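Local coordinates for protein glycoside Hydrolase (Bacteroides uniformis, PDB 5TA0) that probably cleaves agarose chains as an alpha/beta-barrel glycoside hydrolase of a gut symbiont and, in this variant, binds the agarose fragment neoagarooctaose, at residues 29-34 with 513-518; 356-361 with 437-442; 421-426 with 519-524. All coordinates share one frame; numbering follows the deposited sequence.

Contact 1. Residues 29-34 with 513-518. With SO4 (sulfate ion), chain D.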
loop_
_atom_site.group_PDB
_atom_site.type_symbol
_atom_site.label_atom_id
_atom_site.label_comp_id
_atom_site.label_asym_id
_atom_site.label_seq_id
_atom_site.Cartn_x
_atom_site.Cartn_y
_atom_site.Cartn_z
ATOM N N LEU A 29 0.903 24.107 -8.831
ATOM C CA LEU A 29 0.096 23.963 -7.626
ATOM C C LEU A 29 -1.046 24.965 -7.736
ATOM O O LEU A 29 -0.798 26.182 -7.728
ATOM C CB LEU A 29 0.947 24.287 -6.402
ATOM C CG LEU A 29 0.305 24.490 -5.025
ATOM C CD1 LEU A 29 -0.563 23.323 -4.640
ATOM C CD2 LEU A 29 1.357 24.703 -3.957
ATOM N N ASN A 30 -2.277 24.485 -7.861
ATOM C CA ASN A 30 -3.450 25.356 -7.884
ATOM C C ASN A 30 -4.114 25.297 -6.513
ATOM O O ASN A 30 -5.062 24.526 -6.293
ATOM C CB ASN A 30 -4.395 24.961 -9.023
ATOM C CG ASN A 30 -3.768 25.155 -10.392
ATOM O OD1 ASN A 30 -3.177 26.193 -10.660
ATOM N ND2 ASN A 30 -3.841 24.146 -11.237
ATOM N N LEU A 31 -3.609 26.107 -5.574
ATOM C CA LEU A 31 -3.934 25.918 -4.153
ATOM C C LEU A 31 -5.334 26.406 -3.744
ATOM O O LEU A 31 -5.727 26.195 -2.614
ATOM C CB LEU A 31 -2.825 26.438 -3.215
ATOM C CG LEU A 31 -2.234 27.830 -3.495
ATOM C CD1 LEU A 31 -3.316 28.912 -3.516
ATOM C CD2 LEU A 31 -1.156 28.228 -2.502
ATOM N N ASN A 32 -6.077 27.006 -4.671
ATOM C CA ASN A 32 -7.489 27.356 -4.446
ATOM C C ASN A 32 -8.484 26.330 -4.988
ATOM O O ASN A 32 -9.685 26.521 -4.835
ATOM C CB ASN A 32 -7.790 28.719 -5.077
ATOM C CG ASN A 32 -7.712 28.682 -6.586
ATOM O OD1 ASN A 32 -6.714 28.215 -7.160
ATOM N ND2 ASN A 32 -8.745 29.179 -7.253
ATOM N N VAL A 33 -7.981 25.245 -5.578
ATOM C CA VAL A 33 -8.819 24.229 -6.242
ATOM C C VAL A 33 -8.778 22.931 -5.453
ATOM O O VAL A 33 -7.761 22.226 -5.499
ATOM C CB VAL A 33 -8.375 23.987 -7.703
ATOM C CG1 VAL A 33 -9.296 22.988 -8.401
ATOM C CG2 VAL A 33 -8.307 25.316 -8.457
ATOM N N LYS A 34 -9.849 22.635 -4.736
ATOM C CA LYS A 34 -9.957 21.374 -4.007
ATOM C C LYS A 34 -9.946 20.202 -4.975
ATOM O O LYS A 34 -10.585 20.250 -6.016
ATOM C CB LYS A 34 -11.251 21.362 -3.204
ATOM C CG LYS A 34 -11.399 20.188 -2.238
ATOM C CD LYS A 34 -12.536 20.416 -1.253
ATOM C CE LYS A 34 -13.886 20.488 -1.914
ATOM N NZ LYS A 34 -14.898 20.945 -0.912
ATOM N N TYR A 513 4.777 25.842 2.344
ATOM C CA TYR A 513 4.518 27.292 2.203
ATOM C C TYR A 513 3.743 27.739 3.416
ATOM O O TYR A 513 2.752 27.108 3.775
ATOM C CB TYR A 513 3.718 27.593 0.956
ATOM C CG TYR A 513 4.360 27.166 -0.348
ATOM C CD1 TYR A 513 5.124 28.041 -1.112
ATOM C CD2 TYR A 513 4.215 25.875 -0.827
ATOM C CE1 TYR A 513 5.704 27.660 -2.309
ATOM C CE2 TYR A 513 4.798 25.477 -2.017
ATOM C CZ TYR A 513 5.542 26.364 -2.762
ATOM O OH TYR A 513 6.108 25.940 -3.931
ATOM N N ASN A 514 4.179 28.822 4.071
ATOM C CA ASN A 514 3.435 29.413 5.159
ATOM C C ASN A 514 2.952 30.802 4.734
ATOM O O ASN A 514 3.742 31.621 4.266
ATOM C CB ASN A 514 4.291 29.505 6.410
ATOM C CG ASN A 514 3.541 30.098 7.583
ATOM O OD1 ASN A 514 3.830 31.215 8.000
ATOM N ND2 ASN A 514 2.564 29.379 8.100
ATOM N N PHE A 515 1.648 31.037 4.873
ATOM C CA PHE A 515 1.035 32.312 4.485
ATOM C C PHE A 515 0.613 33.122 5.708
ATOM O O PHE A 515 0.405 32.594 6.787
ATOM C CB PHE A 515 -0.170 32.039 3.578
ATOM C CG PHE A 515 0.211 31.546 2.221
ATOM C CD1 PHE A 515 0.419 32.421 1.169
ATOM C CD2 PHE A 515 0.388 30.177 1.981
ATOM C CE1 PHE A 515 0.769 31.957 -0.090
ATOM C CE2 PHE A 515 0.742 29.716 0.728
ATOM C CZ PHE A 515 0.943 30.590 -0.319
ATOM N N ASP A 516 0.502 34.446 5.502
ATOM C CA ASP A 516 0.050 35.380 6.533
ATOM C C ASP A 516 -1.331 34.977 7.108
ATOM O O ASP A 516 -1.576 35.047 8.303
ATOM C CB ASP A 516 -0.138 36.806 5.943
ATOM C CG ASP A 516 1.142 37.463 5.408
ATOM O OD1 ASP A 516 2.128 37.520 6.143
ATOM O OD2 ASP A 516 1.131 38.012 4.261
ATOM N N ARG A 517 -2.233 34.601 6.217
ATOM C CA ARG A 517 -3.600 34.226 6.602
ATOM C C ARG A 517 -3.990 32.917 5.940
ATOM O O ARG A 517 -3.287 32.437 5.038
ATOM C CB ARG A 517 -4.566 35.334 6.216
ATOM C CG ARG A 517 -4.354 36.622 7.023
ATOM C CD ARG A 517 -5.440 37.633 6.757
ATOM N NE ARG A 517 -6.709 37.239 7.357
ATOM C CZ ARG A 517 -7.905 37.724 7.008
ATOM N NH1 ARG A 517 -8.040 38.609 6.034
ATOM N NH2 ARG A 517 -8.992 37.275 7.629
ATOM N N LYS A 518 -5.117 32.361 6.365
ATOM C CA LYS A 518 -5.550 31.064 5.825
ATOM C C LYS A 518 -5.782 31.145 4.317
ATOM O O LYS A 518 -6.302 32.118 3.797
ATOM C CB LYS A 518 -6.799 30.575 6.541
ATOM C CG LYS A 518 -6.552 30.200 7.995
ATOM C CD LYS A 518 -7.742 29.475 8.609
ATOM C CE LYS A 518 -7.371 28.815 9.928
ATOM N NZ LYS A 518 -8.509 28.013 10.467
HETATM S S SO4 D . -17.932 20.863 -3.259
HETATM O O1 SO4 D . -18.918 21.727 -2.599
HETATM O O2 SO4 D . -17.909 21.138 -4.702
HETATM O O3 SO4 D . -16.607 21.227 -2.754
HETATM O O4 SO4 D . -18.318 19.500 -2.952
#

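Contact 2. Residues 356-361 with 437-442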
loop_
_atom_site.group_PDB
_atom_site.type_symbol
_atom_site.label_atom_id
_atom_site.label_comp_id
_atom_site.label_asym_id
_atom_site.label_seq_id
_atom_site.Cartn_x
_atom_site.Cartn_y
_atom_site.Cartn_z
ATOM N N GLN A 356 1.336 7.018 -4.892
ATOM C CA GLN A 356 0.398 6.288 -5.748
ATOM C C GLN A 356 -0.818 5.831 -4.960
ATOM O O GLN A 356 -1.932 5.950 -5.463
ATOM C CB GLN A 356 1.095 5.145 -6.486
ATOM C CG GLN A 356 2.211 5.696 -7.394
ATOM C CD GLN A 356 2.922 4.692 -8.254
ATOM O OE1 GLN A 356 4.159 4.557 -8.183
ATOM N NE2 GLN A 356 2.174 4.021 -9.118
ATOM N N PHE A 357 -0.653 5.451 -3.694
ATOM C CA PHE A 357 -1.822 5.087 -2.867
ATOM C C PHE A 357 -2.679 6.315 -2.559
ATOM O O PHE A 357 -3.917 6.215 -2.576
ATOM C CB PHE A 357 -1.414 4.419 -1.552
ATOM C CG PHE A 357 -0.582 3.161 -1.728
ATOM C CD1 PHE A 357 -0.880 2.199 -2.714
ATOM C CD2 PHE A 357 0.489 2.945 -0.888
ATOM C CE1 PHE A 357 -0.108 1.055 -2.854
ATOM C CE2 PHE A 357 1.234 1.812 -1.015
ATOM C CZ PHE A 357 0.955 0.880 -2.000
ATOM N N MET A 358 -2.035 7.455 -2.376
ATOM C CA MET A 358 -2.760 8.721 -2.109
ATOM C C MET A 358 -3.660 9.081 -3.289
ATOM O O MET A 358 -4.739 9.668 -3.088
ATOM C CB MET A 358 -1.756 9.831 -1.803
ATOM C CG MET A 358 -1.158 9.728 -0.407
ATOM S SD MET A 358 0.420 10.603 -0.169
ATOM C CE MET A 358 -0.113 12.290 -0.382
ATOM N N GLU A 359 -3.261 8.732 -4.506
ATOM C CA GLU A 359 -4.097 8.960 -5.683
ATOM C C GLU A 359 -5.371 8.145 -5.681
ATOM O O GLU A 359 -6.260 8.477 -6.459
ATOM C CB GLU A 359 -3.375 8.642 -6.981
ATOM C CG GLU A 359 -2.220 9.528 -7.292
ATOM C CD GLU A 359 -1.516 9.120 -8.561
ATOM O OE1 GLU A 359 -2.198 8.833 -9.573
ATOM O OE2 GLU A 359 -0.288 9.104 -8.527
ATOM N N ARG A 360 -5.435 7.056 -4.891
ATOM C CA ARG A 360 -6.634 6.197 -4.784
ATOM C C ARG A 360 -7.202 6.154 -3.425
ATOM O O ARG A 360 -7.752 5.140 -2.987
ATOM C CB ARG A 360 -6.272 4.735 -5.044
ATOM C CG ARG A 360 -5.673 4.539 -6.343
ATOM C CD ARG A 360 -5.536 3.056 -6.649
ATOM N NE ARG A 360 -4.805 3.021 -7.875
ATOM C CZ ARG A 360 -5.104 2.328 -8.967
ATOM N NH1 ARG A 360 -6.147 1.497 -9.017
ATOM N NH2 ARG A 360 -4.295 2.442 -10.012
ATOM N N THR A 361 -7.072 7.251 -2.698
ATOM C CA THR A 361 -7.424 7.278 -1.325
ATOM C C THR A 361 -8.877 6.850 -1.057
ATOM O O THR A 361 -9.168 6.274 -0.014
ATOM C CB THR A 361 -7.073 8.654 -0.708
ATOM O OG1 THR A 361 -7.322 8.637 0.693
ATOM C CG2 THR A 361 -7.849 9.799 -1.363
ATOM N N ASP A 437 1.484 16.111 -5.477
ATOM C CA ASP A 437 0.241 16.212 -4.687
ATOM C C ASP A 437 0.398 17.396 -3.736
ATOM O O ASP A 437 1.514 17.909 -3.527
ATOM C CB ASP A 437 -0.019 14.874 -3.941
ATOM C CG ASP A 437 -1.487 14.606 -3.650
ATOM O OD1 ASP A 437 -2.370 15.457 -3.890
ATOM O OD2 ASP A 437 -1.737 13.492 -3.130
ATOM N N ALA A 438 -0.708 17.862 -3.161
ATOM C CA ALA A 438 -0.648 19.003 -2.253
ATOM C C ALA A 438 -1.839 19.058 -1.335
ATOM O O ALA A 438 -2.940 18.639 -1.717
ATOM C CB ALA A 438 -0.548 20.301 -3.030
ATOM N N TYR A 439 -1.606 19.588 -0.134
ATOM C CA TYR A 439 -2.610 19.659 0.941
ATOM C C TYR A 439 -2.499 20.999 1.652
ATOM O O TYR A 439 -1.388 21.464 1.956
ATOM C CB TYR A 439 -2.468 18.462 1.932
ATOM C CG TYR A 439 -2.638 17.137 1.214
ATOM C CD1 TYR A 439 -3.902 16.571 1.102
ATOM C CD2 TYR A 439 -1.589 16.529 0.553
ATOM C CE1 TYR A 439 -4.117 15.405 0.377
ATOM C CE2 TYR A 439 -1.790 15.371 -0.184
ATOM C CZ TYR A 439 -3.053 14.815 -0.273
ATOM O OH TYR A 439 -3.302 13.685 -1.018
ATOM N N VAL A 440 -3.651 21.601 1.920
ATOM C CA VAL A 440 -3.745 22.937 2.534
ATOM C C VAL A 440 -4.328 22.821 3.937
ATOM O O VAL A 440 -5.460 22.362 4.117
ATOM C CB VAL A 440 -4.682 23.832 1.709
ATOM C CG1 VAL A 440 -4.907 25.175 2.421
ATOM C CG2 VAL A 440 -4.139 24.063 0.299
ATOM N N ASP A 441 -3.538 23.192 4.928
ATOM C CA ASP A 441 -3.940 23.192 6.315
ATOM C C ASP A 441 -3.900 24.613 6.844
ATOM O O ASP A 441 -2.889 25.048 7.391
ATOM C CB ASP A 441 -3.013 22.325 7.162
ATOM C CG ASP A 441 -3.433 22.267 8.631
ATOM O OD1 ASP A 441 -4.637 22.328 8.912
ATOM O OD2 ASP A 441 -2.561 22.102 9.485
ATOM N N GLY A 442 -5.003 25.319 6.663
ATOM C CA GLY A 442 -5.092 26.722 7.134
ATOM C C GLY A 442 -4.133 27.634 6.396
ATOM O O GLY A 442 -4.287 27.871 5.216
HETATM O O HOH W 1 -4.890 11.477 -0.702
#

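Contact 3. Residues 421-426 with 519-524. With EDO (1,2-ethanediol), chain R; SO4 (sulfate ion), chain D.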
loop_
_atom_site.group_PDB
_atom_site.type_symbol
_atom_site.label_atom_id
_atom_site.label_comp_id
_atom_site.label_asym_id
_atom_site.label_seq_id
_atom_site.Cartn_x
_atom_site.Cartn_y
_atom_site.Cartn_z
ATOM N N LYS A 421 -0.813 17.596 6.285
ATOM C CA LYS A 421 -2.229 17.337 6.511
ATOM C C LYS A 421 -2.972 18.435 5.766
ATOM O O LYS A 421 -2.385 19.419 5.319
ATOM C CB LYS A 421 -2.610 17.338 8.002
ATOM C CG LYS A 421 -2.459 18.696 8.703
ATOM C CD LYS A 421 -2.820 18.657 10.190
ATOM C CE LYS A 421 -1.801 17.904 11.002
ATOM N NZ LYS A 421 -0.534 18.646 11.177
ATOM N N GLY A 422 -4.275 18.247 5.656
ATOM C CA GLY A 422 -5.148 19.284 5.165
ATOM C C GLY A 422 -5.976 18.866 3.972
ATOM O O GLY A 422 -6.044 17.673 3.620
ATOM N N THR A 423 -6.601 19.858 3.342
ATOM C CA THR A 423 -7.508 19.640 2.215
ATOM C C THR A 423 -6.679 19.502 0.944
ATOM O O THR A 423 -5.803 20.345 0.657
ATOM C CB THR A 423 -8.485 20.827 2.070
ATOM O OG1 THR A 423 -9.297 20.896 3.251
ATOM C CG2 THR A 423 -9.335 20.705 0.848
ATOM N N ARG A 424 -6.924 18.432 0.184
ATOM C CA ARG A 424 -6.188 18.194 -1.037
ATOM C C ARG A 424 -6.532 19.243 -2.080
ATOM O O ARG A 424 -7.718 19.564 -2.265
ATOM C CB ARG A 424 -6.519 16.815 -1.589
ATOM C CG ARG A 424 -5.562 16.296 -2.652
ATOM C CD ARG A 424 -5.957 14.897 -3.084
ATOM N NE ARG A 424 -5.055 14.350 -4.079
ATOM C CZ ARG A 424 -5.379 13.377 -4.929
ATOM N NH1 ARG A 424 -6.599 12.843 -4.920
ATOM N NH2 ARG A 424 -4.493 12.967 -5.829
ATOM N N VAL A 425 -5.516 19.715 -2.794
ATOM C CA VAL A 425 -5.702 20.681 -3.860
ATOM C C VAL A 425 -5.029 20.200 -5.121
ATOM O O VAL A 425 -4.123 19.338 -5.093
ATOM C CB VAL A 425 -5.254 22.120 -3.469
ATOM C CG1 VAL A 425 -6.151 22.657 -2.377
ATOM C CG2 VAL A 425 -3.774 22.148 -3.061
ATOM N N GLU A 426 -5.461 20.746 -6.241
ATOM C CA GLU A 426 -4.969 20.302 -7.534
ATOM C C GLU A 426 -3.504 20.619 -7.795
ATOM O O GLU A 426 -3.050 21.740 -7.562
ATOM C CB GLU A 426 -5.794 20.916 -8.653
ATOM C CG GLU A 426 -5.430 20.301 -9.985
ATOM C CD GLU A 426 -5.787 21.114 -11.185
ATOM O OE1 GLU A 426 -6.142 22.303 -11.088
ATOM O OE2 GLU A 426 -5.685 20.499 -12.267
ATOM N N VAL A 519 -5.367 30.096 3.605
ATOM C CA VAL A 519 -5.532 30.009 2.168
ATOM C C VAL A 519 -7.005 29.764 1.834
ATOM O O VAL A 519 -7.617 28.886 2.418
ATOM C CB VAL A 519 -4.650 28.857 1.604
ATOM C CG1 VAL A 519 -4.966 28.557 0.145
ATOM C CG2 VAL A 519 -3.188 29.222 1.797
ATOM N N LYS A 520 -7.525 30.506 0.862
ATOM C CA LYS A 520 -8.921 30.408 0.448
ATOM C C LYS A 520 -9.059 29.374 -0.665
ATOM O O LYS A 520 -8.447 29.509 -1.718
ATOM C CB LYS A 520 -9.434 31.773 -0.038
ATOM N N ILE A 521 -9.882 28.361 -0.417
ATOM C CA ILE A 521 -10.153 27.320 -1.403
ATOM C C ILE A 521 -11.553 27.599 -1.917
ATOM O O ILE A 521 -12.497 27.473 -1.146
ATOM C CB ILE A 521 -10.030 25.903 -0.792
ATOM C CG1 ILE A 521 -8.595 25.695 -0.246
ATOM C CG2 ILE A 521 -10.385 24.842 -1.835
ATOM C CD1 ILE A 521 -8.351 24.351 0.420
ATOM N N ASN A 522 -11.659 27.981 -3.191
ATOM C CA ASN A 522 -12.923 28.485 -3.749
ATOM C C ASN A 522 -13.394 27.804 -5.025
ATOM O O ASN A 522 -14.368 28.249 -5.621
ATOM C CB ASN A 522 -12.820 30.015 -3.973
ATOM C CG ASN A 522 -11.635 30.418 -4.829
ATOM O OD1 ASN A 522 -11.055 29.630 -5.579
ATOM N ND2 ASN A 522 -11.252 31.690 -4.709
ATOM N N GLU A 523 -12.701 26.748 -5.455
ATOM C CA GLU A 523 -13.109 25.953 -6.611
ATOM C C GLU A 523 -12.923 24.482 -6.229
ATOM O O GLU A 523 -12.223 24.163 -5.272
ATOM C CB GLU A 523 -12.293 26.278 -7.851
ATOM C CG GLU A 523 -12.337 27.741 -8.285
ATOM C CD GLU A 523 -13.680 28.187 -8.816
ATOM O OE1 GLU A 523 -14.618 27.384 -8.984
ATOM O OE2 GLU A 523 -13.800 29.408 -9.102
ATOM N N THR A 524 -13.575 23.627 -6.998
ATOM C CA THR A 524 -13.469 22.174 -6.841
ATOM C C THR A 524 -13.182 21.486 -8.172
ATOM O O THR A 524 -13.836 21.754 -9.197
ATOM C CB THR A 524 -14.766 21.605 -6.253
ATOM O OG1 THR A 524 -14.971 22.168 -4.962
ATOM C CG2 THR A 524 -14.711 20.085 -6.094
HETATM C C1 EDO R . -14.785 25.130 -2.916
HETATM O O1 EDO R . -13.897 24.029 -2.708
HETATM C C2 EDO R . -16.140 24.821 -2.288
HETATM O O2 EDO R . -17.179 25.081 -3.237
HETATM S S SO4 D . -17.932 20.863 -3.259
HETATM O O1 SO4 D . -18.918 21.727 -2.599
HETATM O O2 SO4 D . -17.909 21.138 -4.702
HETATM O O3 SO4 D . -16.607 21.227 -2.754
HETATM O O4 SO4 D . -18.318 19.500 -2.952
#

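Contact 1. Residues 29-34 with 513-518
Leu29 and Leu31 meet the rings of Tyr513 and Phe515 inside the beta-sandwich, where the ends of strands 25-30 and 508-514 face each other across the core without being neighbours in the sheet. Two leucine-ring pairs make up the tightly packed part. CD2 of Leu29 lies 4.0 Å from CE2 of Tyr513, the two side chains running antiparallel alongside one another. Two residues further along both segments, Leu31 and Phe515 come at each other head-on, and CD2 of Leu31 is within 3.8 Å of CZ of Phe515. Two torsions of Leu31 explain this touch: chi1 at 47° and chi2 at 57° together turn CD2 to the ring. Val463 of strand 457-464 is shared by Leu29, Leu31 and Tyr513, tying both pairs to one apolar cluster, and all four contact residues are buried.

Beyond the leucines, segment 29-34 turns a corner. Asn30 to Val33 form a type I beta turn, closed by Val33 N bonding to Asn30 O at 3.1 Å, and the chain then passes from the nine-stranded sheet to strand 34-37 of the five-stranded one. This side is much looser. Past Phe515, the residues Asp516, Arg517 and Lys518 are exposed at the surface of the molecule, and the backbone N of Lys518 is hydrogen-bonded to a glycerol probably derived from the crystallisation liquor. After the turn, the partly exposed Lys34 bends at chi3 (64°) and lies beside a sulfate ion, probably of the same origin, which Lys36 and Thr524 also bind; its NZ is so close to sulfate O3 that the exact geometry is doubtful. Within the turn, Asn32 ND2 is hydrogen-bonded to Asn522 OD1.

Contact 2. Residues 356-361 with 437-442
This is a small, buried contact between two domains, in which one methionine on helix 340-358 lies against a hydrogen-bonded aspartate and tyrosine on strand 434-441. Met358 supplies the whole helical share. Its chain bends at chi3 (66°), and the terminal methyl is thereby set against both partners: Met358 CE is 3.4 Å from OD2 of Asp437 and 3.5 Å from CE2 of Tyr439. The tyrosine is met near its hydroxyl-bearing end, with Tyr439 OH also 3.5 Å from Met358 CE.

Asp437 and Tyr439, two residues apart, project from the same face of their strand, so the hydroxyl can reach back to the carboxylate. Tyr439 OH donates to Asp437 OD2 at 2.6 Å, approaching from 43° above the carboxylate plane. The helix belongs to the alpha/beta barrel, where it links the neighbouring parallel strands 321-326 and 364-369 in a beta-alpha-beta unit, whereas the strand is part of the beta-sandwich; the junction between the two is further filled by Phe43, Phe48 and Trp417, all touching Met358.

A water adds a hydrogen-bonded link to the van der Waals one. It donates to Met358 O at 3.0 Å and to Tyr439 OH at 2.7 Å, leaving the phenol as acceptor of the water and donor to the aspartate, an arrangement that should fix the rotation of its O-H bond. The other carboxylate oxygen is gripped as well. Ala438 N binds Asp437 OD1 at 3.0 Å in a rather bent bond of 139°, and Arg424 from strand 423-429 forms a salt bridge with the same oxygen, probably favouring the ionised form of this buried acid.

Contact 3. Residues 421-426 with 519-524
Ile521 reaches across to Thr423 and Val425, and the apolar part of the contact rests on its terminal methyl alone. Ile521 CD1 lies 3.8 Å from CG2 of Thr423 and 3.9 Å from CG1 of Val425. The isoleucine places it there by an extended chain, CD1 continuing straight on from the backbone (chi2 178°), so that the end of the side chain rather than its flank does the touching. On strand 423-429 the two partners are alternate residues: Thr423 and Val425 turn toward Ile521, while Arg424 between them points away. The threonine uses its carbon branch here, and Thr423 CB stands 3.9 Å from Ile521 CD1.

Backbone bonding is supplied by neighbours in the fold. Strand 423-429 runs within the nine-stranded sheet of the beta-sandwich, where Thr423 and Val425 pair with Val440 and Ala438 of strand 434-441; the loop carrying Ile521 leads into strand 523-538, which enters the separate five-stranded sheet. The contact thus lies where the chain crosses from one sheet to the other, and Lys34 of strand 34-37 touches Thr423 and Ile521 alike.

Polar interactions gather on the partly exposed side, round small molecules probably taken from the crystallisation liquor. The O1 hydroxyl of an ethanediol lies 3.1 Å from Glu523 O and from Thr524 OG1, two acceptors that its one proton cannot fully serve together, and sits 3.7 Å from CG2 of Ile521, the branch not used against the strand. Thr524 OG1 is also 2.9 Å from O3 of a sulfate ion. Further along strand 423-429, Glu426 OE2 forms a salt bridge with Arg647.

Contacts 1 and 2 are buried, whereas contact 3 lies partly open to solvent. All three reach the nine-stranded sheet: contacts 1 and 3 use its adjacent strands 25-30 and 423-429, joined by a probable hydrogen bond from Asn30 N to Glu426 O, 2.9 Å, and contacts 2 and 3 use 434-441 and 423-429, also neighbours. Contact 1 is purely apolar within the sandwich, and its Leu29 CD1 packs 3.4 Å from Ala438 CB of contact 2. Contact 2, facing the barrel, mixes a methyl with an aspartate, a phenol and a water. Contact 3 is aliphatic, without the rings of contact 1, and lies beside the sheet-to-sheet crossing, where it shares a sulfate with contact 1.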